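Local coordinates for protein ATP-dependent kinase YFH7 (Saccharomyces cerevisiae, PDB 2GA8) that acts as an ATP-dependent P-loop kinase that could take part in endoplasmic reticulum membrane assembly, at residues 50-55 with 153-158; 73-78 with 233-238; 107-112 with 123-128; 193-198 with 275-280; 228-233 with 257-262. All coordinates share one frame; numbering follows the deposited sequence.

How the interactions relate
Interactions 1 and 5 sit together, centres about 12 Å apart, at the edge of the five-stranded parallel sheet of the P-loop kinase core, where Ile155 O meets the backbone N atoms of Arg261 and Ile262. Interaction 2 lies about 13 Å from interaction 5 and shares Thr233 with it. From there strand 237-243 enters the mixed six-stranded sheet, which also holds the hairpin of interaction 3; Lys110 NZ reaches Val76 O between the two. Interaction 4 packs helix 192-206 against helix 275-285, and Arg127 ties its Asn193 to interaction 3. Along the chain, interactions 1 and 2 cross, as do 2 and 4, so distant sequence regions interlock between core and second sheet.

Interaction 1: 50-55 with 153-158; sequences EKYHTF and INIAQI
Helix 47-58 packs here on the chain leading into strand 156-160, an edge strand of the parallel sheet in the P-loop kinase core, with Tyr52 and His53 meeting Ile153 and Ile155. The methyl CG2 of Ile155 lies over one face of the Tyr52 ring, 3.8 Å from its centroid and 18° off the normal, a CH-pi contact displaced toward the rim. Ile155 CD1 touches Tyr52 CB at 3.9 Å. Alongside, Ile153 CG2 comes to 3.9 Å from Tyr52 CE2, while Ile153 O faces the ring edge. The CG of His53 is anti to the carbonyl carbon (chi1 -65°), which swings the imidazole toward the loop: NE2 donates to Ile153 O at 2.8 Å, with a bent N-H...O angle of 132° and the donor well above the carbonyl plane. Tyr52 OH is held by Ser227, beyond these segments. The chemistry thus divides: a tyrosine face seats the aliphatic branch, and the bond from NE2 implies an imidazole protonated at that nitrogen.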
# COMPACT_ATOMS: atom_id res chain seq x y z
N GLU A 50 11.91 12.05 10.54
CA GLU A 50 12.93 13.01 10.94
C GLU A 50 12.53 13.72 12.23
O GLU A 50 13.36 13.91 13.12
CB GLU A 50 13.17 14.03 9.82
CG GLU A 50 14.07 13.51 8.72
CD GLU A 50 14.16 14.45 7.53
OE1 GLU A 50 14.28 15.67 7.75
OE2 GLU A 50 14.12 13.95 6.38
N LYS A 51 11.26 14.10 12.33
CA LYS A 51 10.77 14.76 13.53
C LYS A 51 10.93 13.83 14.72
O LYS A 51 11.31 14.25 15.81
CB LYS A 51 9.29 15.12 13.37
CG LYS A 51 9.01 16.28 12.43
CD LYS A 51 7.51 16.41 12.20
CE LYS A 51 7.16 17.68 11.44
NZ LYS A 51 7.47 18.90 12.24
N TYR A 52 10.64 12.55 14.51
CA TYR A 52 10.75 11.59 15.59
C TYR A 52 12.21 11.41 16.02
O TYR A 52 12.51 11.31 17.20
CB TYR A 52 10.18 10.23 15.17
CG TYR A 52 10.10 9.25 16.32
CD1 TYR A 52 9.36 9.54 17.46
CD2 TYR A 52 10.79 8.04 16.28
CE1 TYR A 52 9.30 8.66 18.53
CE2 TYR A 52 10.74 7.14 17.35
CZ TYR A 52 9.99 7.46 18.47
OH TYR A 52 9.93 6.58 19.52
N HIS A 53 13.11 11.36 15.04
CA HIS A 53 14.53 11.18 15.35
C HIS A 53 15.04 12.38 16.15
O HIS A 53 15.83 12.22 17.08
CB HIS A 53 15.32 11.01 14.06
CG HIS A 53 14.97 9.76 13.30
ND1 HIS A 53 15.17 9.63 11.94
CD2 HIS A 53 14.44 8.59 13.72
CE1 HIS A 53 14.77 8.43 11.56
NE2 HIS A 53 14.33 7.78 12.62
N THR A 54 14.58 13.57 15.79
CA THR A 54 14.98 14.78 16.48
C THR A 54 14.47 14.71 17.92
O THR A 54 15.15 15.13 18.86
CB THR A 54 14.39 16.03 15.79
OG1 THR A 54 14.91 16.13 14.45
CG2 THR A 54 14.74 17.30 16.56
N PHE A 55 13.27 14.18 18.08
CA PHE A 55 12.67 14.03 19.40
C PHE A 55 13.53 13.10 20.26
O PHE A 55 13.83 13.40 21.42
CB PHE A 55 11.26 13.45 19.27
CG PHE A 55 10.66 13.01 20.57
CD1 PHE A 55 10.14 13.94 21.47
CD2 PHE A 55 10.62 11.66 20.91
CE1 PHE A 55 9.59 13.53 22.69
CE2 PHE A 55 10.07 11.24 22.12
CZ PHE A 55 9.56 12.18 23.01
N ILE A 153 15.23 3.86 14.36
CA ILE A 153 13.81 3.61 14.58
C ILE A 153 12.93 4.56 13.79
O ILE A 153 12.99 5.78 13.98
CB ILE A 153 13.45 3.73 16.08
CG1 ILE A 153 14.21 2.68 16.89
CG2 ILE A 153 11.95 3.55 16.28
CD1 ILE A 153 13.91 1.25 16.50
N ASN A 154 12.12 4.01 12.90
CA ASN A 154 11.21 4.81 12.09
C ASN A 154 9.78 4.47 12.47
O ASN A 154 9.44 3.30 12.65
CB ASN A 154 11.44 4.53 10.61
CG ASN A 154 12.81 4.96 10.15
OD1 ASN A 154 13.23 6.08 10.41
ND2 ASN A 154 13.52 4.08 9.46
N ILE A 155 8.95 5.50 12.60
CA ILE A 155 7.57 5.27 12.97
C ILE A 155 6.61 5.35 11.79
O ILE A 155 5.44 5.02 11.91
CB ILE A 155 7.10 6.25 14.06
CG1 ILE A 155 7.32 7.70 13.61
CG2 ILE A 155 7.86 5.97 15.36
CD1 ILE A 155 6.67 8.73 14.52
N ALA A 156 7.12 5.78 10.64
CA ALA A 156 6.28 5.88 9.45
C ALA A 156 6.86 5.05 8.32
O ALA A 156 8.08 5.01 8.13
CB ALA A 156 6.15 7.35 9.02
N GLN A 157 5.99 4.38 7.58
CA GLN A 157 6.40 3.55 6.46
C GLN A 157 5.39 3.75 5.34
O GLN A 157 4.24 4.10 5.59
CB GLN A 157 6.42 2.08 6.88
CG GLN A 157 6.82 1.10 5.78
CD GLN A 157 8.18 1.40 5.18
OE1 GLN A 157 8.35 2.38 4.45
NE2 GLN A 157 9.16 0.54 5.48
N ILE A 158 5.83 3.54 4.10
CA ILE A 158 4.93 3.68 2.96
C ILE A 158 4.60 2.32 2.40
O ILE A 158 5.39 1.38 2.48
CB ILE A 158 5.56 4.52 1.82
CG1 ILE A 158 6.91 3.91 1.41
CG2 ILE A 158 5.74 5.98 2.27
CD1 ILE A 158 7.54 4.60 0.21

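Interaction 2: 73-78 with 233-238; sequences VNLVDS and TIPDIF
The one ring in this contact, that of Pro235, meets Leu75 at its CG corner: Leu75 CD1 points end-on at that corner, 3.6 Å from Pro235 CG. The same methyl also reaches Ile237 CD1 at 4.0 Å, crossing that side chain at a slant, so one leucine branch bridges the proline and the first residue of strand 237-243. Leu75 CG stands anti to the carbonyl carbon (chi1 -58°), which carries CD1 to both partners. At the other end, Val73 N donates to Thr233 O at 3.0 Å, a nearly straight bond (172°) with the donor tilted slightly from the carbonyl plane. Val73 CG2 lies beside this bond, 3.7 Å from Thr233 OG1 and 4.0 Å from Ile234 CD1. The hydroxyl of Thr233 is engaged with Ser231. Together the backbone bond and the apolar row fasten the loop between strands 65-66 and 80-81 to the entry of strand 237-243, with Ile201 of helix 192-206 against Leu75 and Ile237, and Ile136 of strand 134-136 against Pro235.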
# COMPACT_ATOMS: atom_id res chain seq x y z
N VAL A 73 -0.15 -11.15 18.10
CA VAL A 73 -1.45 -10.97 17.45
C VAL A 73 -1.48 -11.95 16.27
O VAL A 73 -0.54 -12.00 15.48
CB VAL A 73 -1.62 -9.53 16.91
CG1 VAL A 73 -2.94 -9.41 16.16
CG2 VAL A 73 -1.59 -8.54 18.07
N ASN A 74 -2.55 -12.74 16.17
CA ASN A 74 -2.67 -13.69 15.07
C ASN A 74 -3.32 -12.92 13.93
O ASN A 74 -4.49 -12.54 14.01
CB ASN A 74 -3.54 -14.88 15.47
CG ASN A 74 -3.41 -16.04 14.51
OD1 ASN A 74 -3.50 -15.87 13.29
ND2 ASN A 74 -3.19 -17.23 15.06
N LEU A 75 -2.57 -12.69 12.86
CA LEU A 75 -3.10 -11.91 11.75
C LEU A 75 -3.79 -12.68 10.64
O LEU A 75 -4.65 -12.12 9.95
CB LEU A 75 -1.97 -11.06 11.16
CG LEU A 75 -1.34 -10.12 12.19
CD1 LEU A 75 -0.17 -9.39 11.57
CD2 LEU A 75 -2.39 -9.14 12.69
N VAL A 76 -3.46 -13.95 10.47
CA VAL A 76 -4.07 -14.72 9.40
C VAL A 76 -4.75 -16.01 9.83
O VAL A 76 -4.78 -16.99 9.08
CB VAL A 76 -3.04 -15.04 8.30
CG1 VAL A 76 -2.58 -13.75 7.65
CG2 VAL A 76 -1.85 -15.78 8.90
N ASP A 77 -5.30 -16.02 11.04
CA ASP A 77 -5.99 -17.19 11.56
C ASP A 77 -7.30 -17.41 10.79
O ASP A 77 -7.78 -18.53 10.67
CB ASP A 77 -6.30 -17.00 13.05
CG ASP A 77 -7.06 -15.72 13.33
OD1 ASP A 77 -8.19 -15.57 12.82
OD2 ASP A 77 -6.52 -14.86 14.06
N SER A 78 -7.86 -16.32 10.26
CA SER A 78 -9.11 -16.38 9.51
C SER A 78 -8.93 -16.96 8.11
O SER A 78 -9.91 -17.26 7.42
CB SER A 78 -9.72 -14.98 9.40
OG SER A 78 -9.94 -14.40 10.67
N THR A 233 3.68 -7.54 20.81
CA THR A 233 2.75 -8.46 20.15
C THR A 233 2.58 -8.26 18.65
O THR A 233 1.97 -9.10 17.99
CB THR A 233 1.35 -8.38 20.78
OG1 THR A 233 0.79 -7.09 20.53
CG2 THR A 233 1.43 -8.63 22.28
N ILE A 234 3.11 -7.17 18.12
CA ILE A 234 2.98 -6.85 16.70
C ILE A 234 4.16 -7.42 15.91
O ILE A 234 5.30 -7.01 16.10
CB ILE A 234 2.89 -5.32 16.50
CG1 ILE A 234 1.69 -4.77 17.28
CG2 ILE A 234 2.77 -4.98 15.01
CD1 ILE A 234 0.33 -5.24 16.77
N PRO A 235 3.89 -8.36 14.99
CA PRO A 235 4.96 -8.96 14.18
C PRO A 235 5.38 -8.09 13.01
O PRO A 235 4.69 -7.14 12.66
CB PRO A 235 4.32 -10.26 13.72
CG PRO A 235 2.91 -9.80 13.41
CD PRO A 235 2.57 -8.91 14.61
N ASP A 236 6.51 -8.43 12.40
CA ASP A 236 6.99 -7.70 11.24
C ASP A 236 6.15 -8.17 10.05
O ASP A 236 5.91 -9.36 9.89
CB ASP A 236 8.46 -8.00 10.95
CG ASP A 236 9.41 -7.33 11.92
OD1 ASP A 236 8.97 -6.43 12.66
OD2 ASP A 236 10.61 -7.69 11.93
N ILE A 237 5.71 -7.22 9.23
CA ILE A 237 4.92 -7.54 8.05
C ILE A 237 5.71 -7.06 6.85
O ILE A 237 6.04 -5.88 6.77
CB ILE A 237 3.56 -6.82 8.08
CG1 ILE A 237 2.78 -7.25 9.32
CG2 ILE A 237 2.77 -7.15 6.81
CD1 ILE A 237 1.54 -6.41 9.58
N PHE A 238 6.02 -7.97 5.94
CA PHE A 238 6.78 -7.64 4.74
C PHE A 238 5.88 -7.57 3.53
O PHE A 238 5.13 -8.50 3.25
CB PHE A 238 7.88 -8.68 4.52
CG PHE A 238 8.92 -8.67 5.59
CD1 PHE A 238 9.98 -7.77 5.54
CD2 PHE A 238 8.81 -9.51 6.70
CE1 PHE A 238 10.92 -7.71 6.57
CE2 PHE A 238 9.74 -9.45 7.73
CZ PHE A 238 10.79 -8.56 7.67

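Interaction 3: 107-112 with 123-128; sequences QPVKYS and AVVARG
Val125 O is gripped twice: Val109 N donates to it at 2.9 Å, and Pro108 CA makes a CA-H...O contact with it at 3.2 Å. Val125 N returns a bond to Val109 O, which also receives a CA-H...O contact from Val124. The next hydrogen-bonded pair joins Tyr111 and Ala123; there Ala123 N to Tyr111 O (2.9 Å) is straight at 168°, whereas Tyr111 N to Ala123 O is more bent, at 138°. Lys110 and Val124 form the non-hydrogen-bonded pair between them. With CG between its backbone N and carbonyl carbon (chi1 67°), Tyr111 folds its ring over the neighbouring strand. One face receives Ala123 CB, a CH-pi contact 3.9 Å from the centroid, and Val125 CG2 stands near the edge, 4.0 Å from CE2. Replacing Tyr111 by a serine would probably uncover Ala123 CB and deprive Val125 CG2 of its aromatic neighbour. Val109 CG2 and Val125 CG2 meet at 3.7 Å on the same side of the sheet. On the other side, Pro108 CB touches Val124 CG1 at 4.1 Å, and Lys110 NZ is held by Val76 O. Val109 also touches Lys80, and Val124 bonds through its backbone to Ile134. The arrangement is an antiparallel beta hairpin with a long connection, built into the six-stranded mixed sheet.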
# COMPACT_ATOMS: atom_id res chain seq x y z
N GLN A 107 -10.10 -16.27 -2.37
CA GLN A 107 -9.66 -15.86 -1.04
C GLN A 107 -8.18 -16.14 -0.80
O GLN A 107 -7.65 -17.16 -1.25
CB GLN A 107 -10.50 -16.53 0.05
CG GLN A 107 -11.94 -16.04 0.10
CD GLN A 107 -12.05 -14.54 0.31
OE1 GLN A 107 -11.62 -14.02 1.34
NE2 GLN A 107 -12.60 -13.85 -0.67
N PRO A 108 -7.50 -15.23 -0.11
CA PRO A 108 -6.08 -15.39 0.20
C PRO A 108 -5.88 -16.63 1.06
O PRO A 108 -6.76 -16.97 1.86
CB PRO A 108 -5.74 -14.11 0.96
CG PRO A 108 -6.70 -13.11 0.40
CD PRO A 108 -7.98 -13.90 0.31
N VAL A 109 -4.75 -17.29 0.89
CA VAL A 109 -4.43 -18.48 1.68
C VAL A 109 -3.05 -18.29 2.29
O VAL A 109 -2.24 -17.49 1.81
CB VAL A 109 -4.46 -19.76 0.80
CG1 VAL A 109 -5.88 -19.98 0.28
CG2 VAL A 109 -3.49 -19.64 -0.36
N LYS A 110 -2.78 -19.03 3.36
CA LYS A 110 -1.51 -18.93 4.07
C LYS A 110 -0.74 -20.24 4.11
O LYS A 110 -1.30 -21.31 3.87
CB LYS A 110 -1.76 -18.49 5.51
CG LYS A 110 -2.56 -19.52 6.30
CD LYS A 110 -2.91 -19.04 7.70
CE LYS A 110 -3.74 -20.08 8.43
NZ LYS A 110 -4.23 -19.57 9.75
N TYR A 111 0.56 -20.14 4.41
CA TYR A 111 1.42 -21.31 4.52
C TYR A 111 2.79 -20.92 5.06
O TYR A 111 3.23 -19.79 4.90
CB TYR A 111 1.56 -22.02 3.16
CG TYR A 111 2.31 -21.24 2.10
CD1 TYR A 111 3.69 -21.33 1.99
CD2 TYR A 111 1.62 -20.43 1.20
CE1 TYR A 111 4.38 -20.62 1.01
CE2 TYR A 111 2.30 -19.72 0.22
CZ TYR A 111 3.68 -19.82 0.13
OH TYR A 111 4.34 -19.12 -0.85
N SER A 112 3.44 -21.87 5.72
CA SER A 112 4.76 -21.64 6.29
C SER A 112 5.83 -21.64 5.20
O SER A 112 6.02 -22.63 4.50
CB SER A 112 5.08 -22.73 7.32
OG SER A 112 4.08 -22.78 8.32
N ALA A 123 3.57 -16.93 4.79
CA ALA A 123 3.30 -16.27 3.53
C ALA A 123 1.80 -16.25 3.27
O ALA A 123 1.11 -17.25 3.50
CB ALA A 123 4.02 -16.98 2.39
N VAL A 124 1.30 -15.12 2.79
CA VAL A 124 -0.11 -14.96 2.47
C VAL A 124 -0.17 -14.61 0.99
O VAL A 124 0.39 -13.60 0.56
CB VAL A 124 -0.75 -13.81 3.29
CG1 VAL A 124 -2.19 -13.59 2.84
CG2 VAL A 124 -0.69 -14.15 4.78
N VAL A 125 -0.84 -15.45 0.20
CA VAL A 125 -0.95 -15.23 -1.24
C VAL A 125 -2.39 -15.27 -1.72
O VAL A 125 -3.25 -15.90 -1.10
CB VAL A 125 -0.15 -16.28 -2.05
CG1 VAL A 125 1.33 -16.13 -1.79
CG2 VAL A 125 -0.61 -17.69 -1.69
N ALA A 126 -2.65 -14.57 -2.82
CA ALA A 126 -3.98 -14.54 -3.41
C ALA A 126 -3.87 -14.90 -4.89
O ALA A 126 -2.99 -15.67 -5.27
CB ALA A 126 -4.61 -13.16 -3.23
N ARG A 127 -4.72 -14.33 -5.73
CA ARG A 127 -4.70 -14.69 -7.14
C ARG A 127 -3.42 -14.39 -7.91
O ARG A 127 -3.20 -14.95 -8.97
CB ARG A 127 -5.92 -14.10 -7.86
CG ARG A 127 -5.86 -12.62 -8.20
CD ARG A 127 -7.19 -12.25 -8.86
NE ARG A 127 -7.04 -11.25 -9.92
CZ ARG A 127 -7.26 -9.95 -9.77
NH1 ARG A 127 -7.63 -9.47 -8.58
NH2 ARG A 127 -7.12 -9.13 -10.80
N GLY A 128 -2.57 -13.52 -7.36
CA GLY A 128 -1.33 -13.19 -8.03
C GLY A 128 -0.21 -14.17 -7.73
O GLY A 128 0.85 -14.15 -8.36

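Interaction 4: 193-198 with 275-280; sequences NNFLQL and ENWKKI. With SO4 (sulfate ion), chain I.
Two nearly parallel helices, 192-206 and 275-285, pack side by side in this P-loop kinase; the axes of segments 193-198 and 275-280 come within 9.0 Å and are inclined by 14°. Leu196 wedges both of its methyls against Lys279: CD1 lies 3.8 Å from Lys279 CB, and CD2 3.7 Å from Lys279 CD. The leucine's CG, anti to the backbone N (chi1 174°), directs the branches into the helix interface. An alanine here is likely to open a gap beside Lys279 and let the lysine's aliphatic chain move. Deeper in, Ile280 CD1 contacts the Phe195 ring at CD2, 3.6 Å away, the side chains crossing at about a right angle. Trp277 CZ3 lies more loosely beside the same CD2. Phe195 also makes an edge-to-face pair with Phe164, while Asn193 OD1 is bonded by Arg127, just after strand 123-125. On the exposed side the extended Lys279 chain carries its ammonium to a sulfate, probably from the crystallisation liquor and shared with Lys200; Lys279 NZ donates to sulfate O1 at 2.9 Å.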
# COMPACT_ATOMS: atom_id res chain seq x y z
N ASN A 193 -7.10 -8.76 -4.44
CA ASN A 193 -7.45 -9.70 -3.38
C ASN A 193 -6.45 -9.60 -2.23
O ASN A 193 -6.83 -9.44 -1.06
CB ASN A 193 -7.40 -11.16 -3.89
CG ASN A 193 -8.16 -11.38 -5.19
OD1 ASN A 193 -8.24 -10.50 -6.04
ND2 ASN A 193 -8.70 -12.58 -5.36
N ASN A 194 -5.17 -9.71 -2.56
CA ASN A 194 -4.14 -9.66 -1.54
C ASN A 194 -3.90 -8.25 -0.99
O ASN A 194 -3.47 -8.11 0.15
CB ASN A 194 -2.82 -10.26 -2.06
CG ASN A 194 -2.17 -11.19 -1.05
OD1 ASN A 194 -0.95 -11.35 -1.03
ND2 ASN A 194 -2.98 -11.80 -0.21
N PHE A 195 -4.17 -7.22 -1.79
CA PHE A 195 -3.99 -5.87 -1.27
C PHE A 195 -5.06 -5.65 -0.20
O PHE A 195 -4.80 -5.08 0.86
CB PHE A 195 -4.13 -4.82 -2.36
CG PHE A 195 -3.72 -3.45 -1.91
CD1 PHE A 195 -2.38 -3.08 -1.92
CD2 PHE A 195 -4.65 -2.57 -1.37
CE1 PHE A 195 -1.98 -1.85 -1.39
CE2 PHE A 195 -4.26 -1.35 -0.84
CZ PHE A 195 -2.92 -0.99 -0.85
N LEU A 196 -6.28 -6.09 -0.50
CA LEU A 196 -7.36 -5.96 0.46
C LEU A 196 -6.97 -6.74 1.72
O LEU A 196 -7.22 -6.30 2.84
CB LEU A 196 -8.66 -6.51 -0.12
CG LEU A 196 -9.86 -6.56 0.85
CD1 LEU A 196 -10.14 -5.15 1.37
CD2 LEU A 196 -11.08 -7.12 0.12
N GLN A 197 -6.34 -7.89 1.53
CA GLN A 197 -5.93 -8.70 2.67
C GLN A 197 -4.89 -7.95 3.51
O GLN A 197 -4.90 -8.04 4.73
CB GLN A 197 -5.36 -10.05 2.21
CG GLN A 197 -5.20 -11.07 3.34
CD GLN A 197 -6.49 -11.31 4.11
OE1 GLN A 197 -7.57 -11.42 3.52
NE2 GLN A 197 -6.38 -11.41 5.43
N LEU A 198 -4.00 -7.21 2.85
CA LEU A 198 -3.02 -6.43 3.61
C LEU A 198 -3.78 -5.40 4.44
O LEU A 198 -3.44 -5.15 5.59
CB LEU A 198 -2.03 -5.72 2.67
CG LEU A 198 -1.07 -4.73 3.34
CD1 LEU A 198 -0.20 -5.45 4.36
CD2 LEU A 198 -0.20 -4.06 2.27
N GLU A 275 -15.14 -3.95 -7.34
CA GLU A 275 -14.64 -5.18 -6.74
C GLU A 275 -13.96 -5.05 -5.38
O GLU A 275 -14.52 -4.47 -4.46
CB GLU A 275 -13.73 -5.91 -7.74
CG GLU A 275 -12.70 -5.03 -8.42
CD GLU A 275 -11.33 -5.67 -8.41
OE1 GLU A 275 -10.93 -6.18 -7.34
OE2 GLU A 275 -10.65 -5.65 -9.46
N ASN A 276 -12.75 -5.60 -5.24
CA ASN A 276 -12.05 -5.55 -3.96
C ASN A 276 -11.57 -4.16 -3.57
O ASN A 276 -11.37 -3.89 -2.38
CB ASN A 276 -10.85 -6.50 -3.98
CG ASN A 276 -11.25 -7.96 -4.10
OD1 ASN A 276 -10.57 -8.75 -4.75
ND2 ASN A 276 -12.36 -8.33 -3.47
N TRP A 277 -11.35 -3.29 -4.55
CA TRP A 277 -10.87 -1.93 -4.27
C TRP A 277 -11.86 -1.16 -3.42
O TRP A 277 -11.47 -0.40 -2.53
CB TRP A 277 -10.63 -1.16 -5.58
CG TRP A 277 -9.70 -1.85 -6.53
CD1 TRP A 277 -10.03 -2.42 -7.72
CD2 TRP A 277 -8.29 -2.04 -6.36
NE1 TRP A 277 -8.91 -2.96 -8.31
CE2 TRP A 277 -7.83 -2.74 -7.49
CE3 TRP A 277 -7.38 -1.70 -5.35
CZ2 TRP A 277 -6.49 -3.10 -7.66
CZ3 TRP A 277 -6.04 -2.05 -5.52
CH2 TRP A 277 -5.61 -2.75 -6.66
N LYS A 278 -13.14 -1.34 -3.71
CA LYS A 278 -14.19 -0.64 -3.00
C LYS A 278 -14.16 -0.96 -1.52
O LYS A 278 -14.53 -0.12 -0.70
CB LYS A 278 -15.56 -1.01 -3.59
CG LYS A 278 -16.72 -0.27 -2.95
CD LYS A 278 -18.03 -0.59 -3.65
CE LYS A 278 -19.19 0.17 -3.03
NZ LYS A 278 -20.47 -0.07 -3.75
N LYS A 279 -13.71 -2.16 -1.17
CA LYS A 279 -13.66 -2.57 0.22
C LYS A 279 -12.48 -1.98 1.00
O LYS A 279 -12.44 -2.05 2.22
CB LYS A 279 -13.62 -4.10 0.30
CG LYS A 279 -14.78 -4.77 -0.43
CD LYS A 279 -14.64 -6.29 -0.46
CE LYS A 279 -15.71 -6.92 -1.33
NZ LYS A 279 -15.56 -8.40 -1.45
N ILE A 280 -11.53 -1.38 0.28
CA ILE A 280 -10.35 -0.79 0.91
C ILE A 280 -10.66 0.35 1.87
O ILE A 280 -10.23 0.32 3.02
CB ILE A 280 -9.35 -0.27 -0.14
CG1 ILE A 280 -8.73 -1.46 -0.87
CG2 ILE A 280 -8.26 0.57 0.53
CD1 ILE A 280 -7.81 -1.07 -2.01
S SO4 I . -14.58 -10.09 1.66
O1 SO4 I . -13.82 -9.82 0.42
O2 SO4 I . -13.86 -11.09 2.47
O3 SO4 I . -14.70 -8.84 2.44
O4 SO4 I . -15.92 -10.59 1.32

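Interaction 5: 228-233 with 257-262; sequences KTFSQT and SKFTRI
Bends at chi2 and chi3 (-64° and -77°) fold the Arg261 side chain back toward Thr229, and Phe230, its CG anti to the carbonyl carbon (chi1 -73°), turns its ring between Arg261 and Phe259. Arg261 NH2 donates to Thr229 OG1 at 2.8 Å, almost perfectly straight, with the hydroxyl oxygen in the guanidinium plane. Neighbouring NH1 lies 3.3 Å from Phe230 CD1, the two planes steeply inclined, and bonds to Leu226 O; NE is held by Tyr23 O. All three nitrogens of the group are therefore engaged, which should fix its rotation. Phe259 presents its edge to the face of Phe230, a T-shaped stack with centroids 5.0 Å apart and CD1 over the ring centre. Lys258 O borders the edge of Phe230, and Lys258 CB rests 3.4 Å from Ser231 O. Lys258 and Phe259 are the central residues of a type I beta turn, Ser257 to Thr260, whose Ser257 OG accepts from Phe259 N as an ST turn. It connects strand 248-256 of the mixed sheet with strand 262-267 of the parallel kinase core.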
# COMPACT_ATOMS: atom_id res chain seq x y z
N LYS A 228 6.12 5.26 24.47
CA LYS A 228 5.82 4.43 25.62
C LYS A 228 4.76 3.36 25.35
O LYS A 228 4.40 2.61 26.25
CB LYS A 228 5.34 5.30 26.79
CG LYS A 228 6.34 6.33 27.28
CD LYS A 228 7.59 5.67 27.84
CE LYS A 228 8.51 6.68 28.49
NZ LYS A 228 9.80 6.06 28.90
N THR A 229 4.28 3.27 24.11
CA THR A 229 3.22 2.32 23.80
C THR A 229 3.46 1.32 22.67
O THR A 229 2.51 0.76 22.12
CB THR A 229 1.90 3.07 23.53
OG1 THR A 229 2.11 4.05 22.51
CG2 THR A 229 1.41 3.76 24.81
N PHE A 230 4.72 1.10 22.32
CA PHE A 230 5.05 0.12 21.29
C PHE A 230 4.69 -1.22 21.91
O PHE A 230 4.78 -1.39 23.13
CB PHE A 230 6.55 0.16 20.97
CG PHE A 230 6.98 1.37 20.19
CD1 PHE A 230 6.51 1.59 18.89
CD2 PHE A 230 7.89 2.28 20.73
CE1 PHE A 230 6.94 2.68 18.15
CE2 PHE A 230 8.33 3.38 20.00
CZ PHE A 230 7.86 3.58 18.70
N SER A 231 4.28 -2.18 21.08
CA SER A 231 3.89 -3.49 21.59
C SER A 231 4.68 -4.66 21.01
O SER A 231 4.87 -4.76 19.80
CB SER A 231 2.40 -3.73 21.33
OG SER A 231 2.01 -5.02 21.76
N GLN A 232 5.12 -5.55 21.89
CA GLN A 232 5.88 -6.72 21.48
C GLN A 232 5.00 -7.72 20.72
O GLN A 232 5.50 -8.63 20.07
CB GLN A 232 6.49 -7.40 22.71
CG GLN A 232 7.52 -8.47 22.40
CD GLN A 232 8.70 -7.93 21.62
OE1 GLN A 232 9.29 -6.91 21.98
NE2 GLN A 232 9.07 -8.62 20.54
N THR A 233 3.68 -7.54 20.81
CA THR A 233 2.75 -8.46 20.15
C THR A 233 2.58 -8.26 18.65
O THR A 233 1.97 -9.10 17.99
CB THR A 233 1.35 -8.38 20.78
OG1 THR A 233 0.79 -7.09 20.53
CG2 THR A 233 1.43 -8.63 22.28
N SER A 257 6.80 -2.85 10.89
CA SER A 257 7.09 -3.50 12.16
C SER A 257 6.29 -2.92 13.33
O SER A 257 5.45 -2.04 13.15
CB SER A 257 8.57 -3.35 12.50
OG SER A 257 8.86 -2.01 12.88
N LYS A 258 6.58 -3.42 14.53
CA LYS A 258 5.91 -2.94 15.72
C LYS A 258 6.18 -1.44 15.90
O LYS A 258 5.41 -0.74 16.55
CB LYS A 258 6.40 -3.69 16.96
CG LYS A 258 7.90 -3.52 17.24
CD LYS A 258 8.32 -4.17 18.57
CE LYS A 258 8.14 -5.68 18.54
NZ LYS A 258 8.99 -6.35 17.52
N PHE A 259 7.26 -0.95 15.30
CA PHE A 259 7.60 0.47 15.43
C PHE A 259 6.84 1.36 14.47
O PHE A 259 6.77 2.57 14.66
CB PHE A 259 9.10 0.66 15.26
CG PHE A 259 9.91 -0.01 16.31
CD1 PHE A 259 9.85 0.42 17.63
CD2 PHE A 259 10.70 -1.12 16.01
CE1 PHE A 259 10.55 -0.24 18.64
CE2 PHE A 259 11.41 -1.78 17.00
CZ PHE A 259 11.33 -1.35 18.32
N THR A 260 6.25 0.76 13.44
CA THR A 260 5.49 1.52 12.46
C THR A 260 4.13 1.89 13.04
O THR A 260 3.26 1.03 13.20
CB THR A 260 5.27 0.70 11.17
OG1 THR A 260 6.52 0.15 10.73
CG2 THR A 260 4.71 1.60 10.08
N ARG A 261 3.94 3.17 13.34
CA ARG A 261 2.68 3.63 13.91
C ARG A 261 1.87 4.46 12.91
O ARG A 261 0.74 4.86 13.18
CB ARG A 261 2.96 4.46 15.17
CG ARG A 261 3.83 3.73 16.20
CD ARG A 261 3.13 2.48 16.76
NE ARG A 261 2.12 2.82 17.76
CZ ARG A 261 2.39 3.16 19.02
NH1 ARG A 261 3.65 3.20 19.45
NH2 ARG A 261 1.41 3.48 19.85
N ILE A 262 2.47 4.70 11.75
CA ILE A 262 1.84 5.46 10.68
C ILE A 262 2.14 4.72 9.38
O ILE A 262 3.30 4.48 9.05
CB ILE A 262 2.41 6.90 10.60
CG1 ILE A 262 2.00 7.68 11.85
CG2 ILE A 262 1.91 7.60 9.34
CD1 ILE A 262 2.76 8.98 12.01